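Local coordinates for protein phosphoribulokinase 1 (Rhodobacter sphaeroides, PDB 1A7J) that catalyses the ATP-dependent phosphorylation of D-ribulose 5-phosphate to D-ribulose 1,5-bisphosphate in the Calvin cycle, at residues 159-167 / 214-224. Numbering follows the deposited sequence.
Sequences NLEWIQKIH and TSNPFIARWIP. With SO4 (sulfate ion), chain B.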
ATOM      1  N   ASN A 159       2.511  14.759  -7.086  1.00 12.00           N
ATOM      2  CA  ASN A 159       2.507  16.007  -6.334  1.00 11.26           C
ATOM      3  C   ASN A 159       2.160  15.804  -4.877  1.00 10.46           C
ATOM      4  O   ASN A 159       2.757  16.419  -4.031  1.00 19.15           O
ATOM      5  CB  ASN A 159       1.481  16.977  -6.891  1.00  6.49           C
ATOM      6  CG  ASN A 159       1.816  17.456  -8.240  1.00  5.58           C
ATOM      7  OD1 ASN A 159       1.513  16.808  -9.221  1.00  5.62           O
ATOM      8  ND2 ASN A 159       2.279  18.683  -8.318  1.00 14.72           N
ATOM      9  N   LEU A 160       1.114  15.046  -4.585  1.00 13.98           N
ATOM     10  CA  LEU A 160       0.690  14.831  -3.195  1.00 18.31           C
ATOM     11  C   LEU A 160       1.542  13.813  -2.400  1.00 22.97           C
ATOM     12  O   LEU A 160       1.616  13.900  -1.173  1.00 26.71           O
ATOM     13  CB  LEU A 160      -0.796  14.439  -3.161  1.00 13.09           C
ATOM     14  CG  LEU A 160      -1.542  14.057  -1.875  1.00 11.08           C
ATOM     15  CD1 LEU A 160      -1.711  15.262  -0.979  1.00  8.31           C
ATOM     16  CD2 LEU A 160      -2.909  13.469  -2.236  1.00  7.24           C
ATOM     17  N   GLU A 161       2.255  12.912  -3.083  1.00 24.60           N
ATOM     18  CA  GLU A 161       3.154  11.989  -2.395  1.00 19.93           C
ATOM     19  C   GLU A 161       4.311  12.786  -1.826  1.00 19.66           C
ATOM     20  O   GLU A 161       4.566  12.705  -0.633  1.00 23.89           O
ATOM     21  CB  GLU A 161       3.668  10.910  -3.350  1.00 28.17           C
ATOM     22  CG  GLU A 161       4.164   9.621  -2.660  1.00 35.23           C
ATOM     23  CD  GLU A 161       5.675   9.622  -2.409  1.00 33.89           C
ATOM     24  OE1 GLU A 161       6.442  10.006  -3.329  1.00 32.35           O
ATOM     25  OE2 GLU A 161       6.099   9.264  -1.287  1.00 29.72           O
ATOM     26  N   TRP A 162       4.870  13.699  -2.623  1.00 18.98           N
ATOM     27  CA  TRP A 162       5.952  14.565  -2.162  1.00 14.21           C
ATOM     28  C   TRP A 162       5.559  15.403  -0.950  1.00 13.43           C
ATOM     29  O   TRP A 162       6.339  15.535  -0.033  1.00 22.53           O
ATOM     30  CB  TRP A 162       6.396  15.513  -3.256  1.00  9.45           C
ATOM     31  CG  TRP A 162       6.874  14.868  -4.481  1.00  7.29           C
ATOM     32  CD1 TRP A 162       7.092  13.534  -4.684  1.00 10.45           C
ATOM     33  CD2 TRP A 162       7.357  15.535  -5.631  1.00 11.00           C
ATOM     34  NE1 TRP A 162       7.722  13.337  -5.892  1.00  8.81           N
ATOM     35  CE2 TRP A 162       7.902  14.548  -6.491  1.00  6.37           C
ATOM     36  CE3 TRP A 162       7.424  16.878  -6.001  1.00 13.88           C
ATOM     37  CZ2 TRP A 162       8.508  14.868  -7.693  1.00 11.37           C
ATOM     38  CZ3 TRP A 162       8.034  17.198  -7.192  1.00 18.13           C
ATOM     39  CH2 TRP A 162       8.574  16.193  -8.033  1.00 16.98           C
ATOM     40  N   ILE A 163       4.426  16.087  -1.010  1.00  7.97           N
ATOM     41  CA  ILE A 163       3.947  16.850   0.129  1.00  5.85           C
ATOM     42  C   ILE A 163       3.818  15.921   1.305  1.00  8.72           C
ATOM     43  O   ILE A 163       4.164  16.281   2.414  1.00 14.24           O
ATOM     44  CB  ILE A 163       2.551  17.441  -0.137  1.00  9.26           C
ATOM     45  CG1 ILE A 163       2.649  18.511  -1.223  1.00  8.10           C
ATOM     46  CG2 ILE A 163       1.946  18.040   1.150  1.00  7.24           C
ATOM     47  CD1 ILE A 163       1.450  18.562  -2.192  1.00 12.77           C
ATOM     48  N   GLN A 164       3.241  14.752   1.077  1.00 13.09           N
ATOM     49  CA  GLN A 164       3.067  13.789   2.154  1.00 14.56           C
ATOM     50  C   GLN A 164       4.423  13.398   2.722  1.00 17.63           C
ATOM     51  O   GLN A 164       4.572  13.235   3.925  1.00 21.38           O
ATOM     52  CB  GLN A 164       2.307  12.538   1.674  1.00 18.54           C
ATOM     53  CG  GLN A 164       0.810  12.595   1.977  1.00 23.75           C
ATOM     54  CD  GLN A 164      -0.007  11.432   1.412  1.00 26.36           C
ATOM     55  OE1 GLN A 164       0.537  10.449   0.909  1.00 29.59           O
ATOM     56  NE2 GLN A 164      -1.329  11.522   1.555  1.00 27.57           N
ATOM     57  N   LYS A 165       5.442  13.392   1.875  1.00 19.98           N
ATOM     58  CA  LYS A 165       6.751  12.917   2.280  1.00 17.72           C
ATOM     59  C   LYS A 165       7.559  14.031   2.934  1.00 20.38           C
ATOM     60  O   LYS A 165       8.190  13.819   3.961  1.00 19.40           O
ATOM     61  CB  LYS A 165       7.495  12.367   1.072  1.00 12.17           C
ATOM     62  CG  LYS A 165       8.956  12.205   1.299  1.00 11.94           C
ATOM     63  CD  LYS A 165       9.219  11.081   2.264  1.00 22.89           C
ATOM     64  CE  LYS A 165      10.715  10.908   2.503  1.00 31.65           C
ATOM     65  NZ  LYS A 165      11.030   9.961   3.626  1.00 34.57           N
ATOM     66  N   ILE A 166       7.499  15.226   2.350  1.00 27.17           N
ATOM     67  CA  ILE A 166       8.247  16.390   2.819  1.00 21.51           C
ATOM     68  C   ILE A 166       7.773  16.703   4.219  1.00 28.12           C
ATOM     69  O   ILE A 166       8.573  17.057   5.086  1.00 35.55           O
ATOM     70  CB  ILE A 166       8.007  17.615   1.914  1.00  9.59           C
ATOM     71  CG1 ILE A 166       8.828  17.513   0.639  1.00  3.82           C
ATOM     72  CG2 ILE A 166       8.434  18.856   2.586  1.00  9.53           C
ATOM     73  CD1 ILE A 166       8.076  17.955  -0.535  1.00  6.48           C
ATOM     74  N   HIS A 167       6.516  16.382   4.492  1.00 30.99           N
ATOM     75  CA  HIS A 167       6.008  16.551   5.834  1.00 39.26           C
ATOM     76  C   HIS A 167       6.499  15.526   6.848  1.00 45.69           C
ATOM     77  O   HIS A 167       6.810  15.905   7.972  1.00 54.15           O
ATOM     78  CB  HIS A 167       4.493  16.636   5.824  1.00 35.35           C
ATOM     79  CG  HIS A 167       3.990  18.031   5.661  1.00 38.74           C
ATOM     80  ND1 HIS A 167       4.379  18.829   4.605  1.00 39.43           N
ATOM     81  CD2 HIS A 167       3.285  18.833   6.498  1.00 38.09           C
ATOM     82  CE1 HIS A 167       3.947  20.064   4.806  1.00 35.84           C
ATOM     83  NE2 HIS A 167       3.278  20.093   5.946  1.00 35.81           N
ATOM     84  N   THR A 214      -1.400  22.059  -5.742  1.00 11.42           N
ATOM     85  CA  THR A 214      -0.219  21.342  -5.320  1.00  6.60           C
ATOM     86  C   THR A 214       0.945  21.518  -6.299  1.00  9.82           C
ATOM     87  O   THR A 214       1.750  20.607  -6.478  1.00  9.39           O
ATOM     88  CB  THR A 214      -0.537  19.845  -5.186  1.00  6.89           C
ATOM     89  OG1 THR A 214      -0.670  19.285  -6.494  1.00 16.31           O
ATOM     90  CG2 THR A 214      -1.830  19.628  -4.416  1.00  2.00           C
ATOM     91  N   SER A 215       1.060  22.704  -6.892  1.00 14.03           N
ATOM     92  CA  SER A 215       1.984  22.912  -8.003  1.00 13.83           C
ATOM     93  C   SER A 215       3.413  23.124  -7.581  1.00 14.63           C
ATOM     94  O   SER A 215       4.319  22.992  -8.399  1.00 21.59           O
ATOM     95  CB  SER A 215       1.546  24.090  -8.865  1.00  6.48           C
ATOM     96  OG  SER A 215       1.291  25.222  -8.069  1.00 15.81           O
ATOM     97  N   ASN A 216       3.631  23.533  -6.346  1.00  8.67           N
ATOM     98  CA  ASN A 216       4.959  23.393  -5.791  1.00 10.92           C
ATOM     99  C   ASN A 216       4.812  22.653  -4.501  1.00 10.34           C
ATOM    100  O   ASN A 216       4.508  23.262  -3.497  1.00 12.59           O
ATOM    101  CB  ASN A 216       5.585  24.764  -5.515  1.00 13.13           C
ATOM    102  CG  ASN A 216       6.888  24.665  -4.729  1.00 16.71           C
ATOM    103  OD1 ASN A 216       7.313  23.571  -4.315  1.00 20.11           O
ATOM    104  ND2 ASN A 216       7.571  25.800  -4.584  1.00  9.07           N
ATOM    105  N   PRO A 217       5.070  21.328  -4.497  1.00 11.42           N
ATOM    106  CA  PRO A 217       4.986  20.487  -3.293  1.00  9.45           C
ATOM    107  C   PRO A 217       5.949  20.840  -2.155  1.00 15.10           C
ATOM    108  O   PRO A 217       5.854  20.276  -1.054  1.00 17.03           O
ATOM    109  CB  PRO A 217       5.259  19.089  -3.829  1.00  5.24           C
ATOM    110  CG  PRO A 217       4.854  19.149  -5.245  1.00  3.29           C
ATOM    111  CD  PRO A 217       5.215  20.512  -5.710  1.00  7.29           C
ATOM    112  N   PHE A 218       6.934  21.689  -2.446  1.00 12.28           N
ATOM    113  CA  PHE A 218       8.028  21.892  -1.513  1.00 14.57           C
ATOM    114  C   PHE A 218       7.772  23.001  -0.483  1.00 19.66           C
ATOM    115  O   PHE A 218       8.433  23.028   0.552  1.00 26.11           O
ATOM    116  CB  PHE A 218       9.343  22.144  -2.265  1.00  7.02           C
ATOM    117  CG  PHE A 218       9.753  21.019  -3.167  1.00 10.36           C
ATOM    118  CD1 PHE A 218      10.425  19.919  -2.664  1.00  5.73           C
ATOM    119  CD2 PHE A 218       9.390  21.022  -4.504  1.00  6.19           C
ATOM    120  CE1 PHE A 218      10.711  18.835  -3.475  1.00  8.73           C
ATOM    121  CE2 PHE A 218       9.684  19.947  -5.309  1.00  7.83           C
ATOM    122  CZ  PHE A 218      10.338  18.849  -4.791  1.00  6.43           C
ATOM    123  N   ILE A 219       6.852  23.923  -0.772  1.00 22.93           N
ATOM    124  CA  ILE A 219       6.430  24.937   0.201  1.00 19.95           C
ATOM    125  C   ILE A 219       5.004  24.704   0.668  1.00 20.95           C
ATOM    126  O   ILE A 219       4.275  25.659   0.956  1.00 20.88           O
ATOM    127  CB  ILE A 219       6.481  26.359  -0.376  1.00 19.65           C
ATOM    128  CG1 ILE A 219       5.724  26.413  -1.703  1.00 25.09           C
ATOM    129  CG2 ILE A 219       7.914  26.799  -0.555  1.00 22.30           C
ATOM    130  CD1 ILE A 219       4.988  27.737  -1.926  1.00 38.20           C
ATOM    131  N   ALA A 220       4.585  23.442   0.679  1.00 25.71           N
ATOM    132  CA  ALA A 220       3.242  23.096   1.117  1.00 21.66           C
ATOM    133  C   ALA A 220       3.247  23.145   2.601  1.00 25.89           C
ATOM    134  O   ALA A 220       4.010  22.442   3.260  1.00 26.69           O
ATOM    135  CB  ALA A 220       2.865  21.747   0.681  1.00 16.56           C
ATOM    136  N   ARG A 221       2.442  24.041   3.124  1.00 28.87           N
ATOM    137  CA  ARG A 221       2.455  24.290   4.532  1.00 31.16           C
ATOM    138  C   ARG A 221       1.728  23.186   5.265  1.00 29.47           C
ATOM    139  O   ARG A 221       2.010  22.954   6.428  1.00 32.72           O
ATOM    140  CB  ARG A 221       1.819  25.649   4.811  1.00 39.52           C
ATOM    141  CG  ARG A 221       2.369  26.334   6.089  1.00 42.71           C
ATOM    142  CD  ARG A 221       2.140  27.876   6.058  1.00 47.16           C
ATOM    143  NE  ARG A 221       3.335  28.533   5.515  1.00 52.18           N
ATOM    144  CZ  ARG A 221       3.767  29.745   5.903  1.00 55.92           C
ATOM    145  NH1 ARG A 221       2.950  30.595   6.556  1.00 46.58           N
ATOM    146  NH2 ARG A 221       4.990  30.172   5.520  1.00 63.34           N
ATOM    147  N   TRP A 222       0.800  22.506   4.583  1.00 29.28           N
ATOM    148  CA  TRP A 222       0.171  21.295   5.133  1.00 26.42           C
ATOM    149  C   TRP A 222      -0.406  20.369   4.084  1.00 20.61           C
ATOM    150  O   TRP A 222      -0.326  20.633   2.886  1.00 22.37           O
ATOM    151  CB  TRP A 222      -0.916  21.630   6.162  1.00 41.83           C
ATOM    152  CG  TRP A 222      -1.798  22.761   5.790  1.00 58.24           C
ATOM    153  CD1 TRP A 222      -1.453  24.080   5.728  1.00 56.91           C
ATOM    154  CD2 TRP A 222      -3.216  22.698   5.561  1.00 68.55           C
ATOM    155  NE1 TRP A 222      -2.564  24.851   5.490  1.00 69.06           N
ATOM    156  CE2 TRP A 222      -3.662  24.033   5.387  1.00 74.14           C
ATOM    157  CE3 TRP A 222      -4.152  21.653   5.511  1.00 70.51           C
ATOM    158  CZ2 TRP A 222      -5.026  24.348   5.164  1.00 77.94           C
ATOM    159  CZ3 TRP A 222      -5.505  21.965   5.293  1.00 72.86           C
ATOM    160  CH2 TRP A 222      -5.925  23.304   5.123  1.00 75.26           C
ATOM    161  N   ILE A 223      -0.775  19.182   4.526  1.00 19.53           N
ATOM    162  CA  ILE A 223      -1.248  18.186   3.595  1.00 19.87           C
ATOM    163  C   ILE A 223      -2.699  18.472   3.316  1.00 16.76           C
ATOM    164  O   ILE A 223      -3.483  18.641   4.230  1.00 17.85           O
ATOM    165  CB  ILE A 223      -1.103  16.778   4.176  1.00 16.29           C
ATOM    166  CG1 ILE A 223       0.303  16.624   4.753  1.00 15.45           C
ATOM    167  CG2 ILE A 223      -1.330  15.745   3.098  1.00 14.17           C
ATOM    168  CD1 ILE A 223       0.508  15.331   5.516  1.00 23.29           C
ATOM    169  N   PRO A 224      -3.059  18.588   2.033  1.00 17.92           N
ATOM    170  CA  PRO A 224      -4.445  18.542   1.571  1.00 15.30           C
ATOM    171  C   PRO A 224      -5.279  17.485   2.281  1.00 12.16           C
ATOM    172  O   PRO A 224      -5.024  16.293   2.141  1.00 18.58           O
ATOM    173  CB  PRO A 224      -4.297  18.223   0.097  1.00 11.66           C
ATOM    174  CG  PRO A 224      -2.987  18.820  -0.275  1.00  5.61           C
ATOM    175  CD  PRO A 224      -2.108  18.565   0.903  1.00 11.35           C
TER
HETATM  176  S   SO4 B 401      13.294   7.022   2.134  1.00 85.48           S
HETATM  177  O1  SO4 B 401      14.365   6.254   1.564  1.00 85.48           O
HETATM  178  O2  SO4 B 401      12.040   6.607   1.566  1.00 85.48           O
HETATM  179  O3  SO4 B 401      13.274   6.811   3.549  1.00 85.48           O
HETATM  180  O4  SO4 B 401      13.507   8.399   1.868  1.00 85.48           O
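The H167 ring meets the 214-224 loop at its edge: R221 O lies in the ring plane, 3.2 Å from H167 NE2, and the N-H points at it fairly straight (158°). On the acceptor side the donor stands well above the carbonyl plane. I223 CG1 approaches the same ring obliquely, 4.0 Å from H167 CG. At the W162 edge lies E161 OE1, in plane and salt-bridged to R187 of the catalytic site. P217 CG and F218 CZ come in obliquely, F218 CZ against W162 CE3 and CZ3, with the aromatic planes inclined at 46°. The N159 amide donates to T214 O (ND2 to O, 2.7 Å), but the bond is bent.

Between these polar ends, I163 fills the centre. Its CG1, anti to the carbonyl carbon (chi1 -68°), packs 3.7 Å from P217 CB, whereas its CG2 reaches A220 CB and W222 O. L160 CD1 lies alongside the P224 ring, 3.8 Å from P224 CD, and I166 CD1 crosses to F218 CD1.

Helix 158-168 follows strand 150-156 of the central sheet in this P-loop kinase fold, similar to adenylate kinase. The K165 amine, turned from the loop, forms a salt bridge with D169. Both side-chain N-H groups reach loop carbonyls with imperfect geometry, so the helix carrying this catalytic-site lysine is probably held on its loop side mainly by apolar contact.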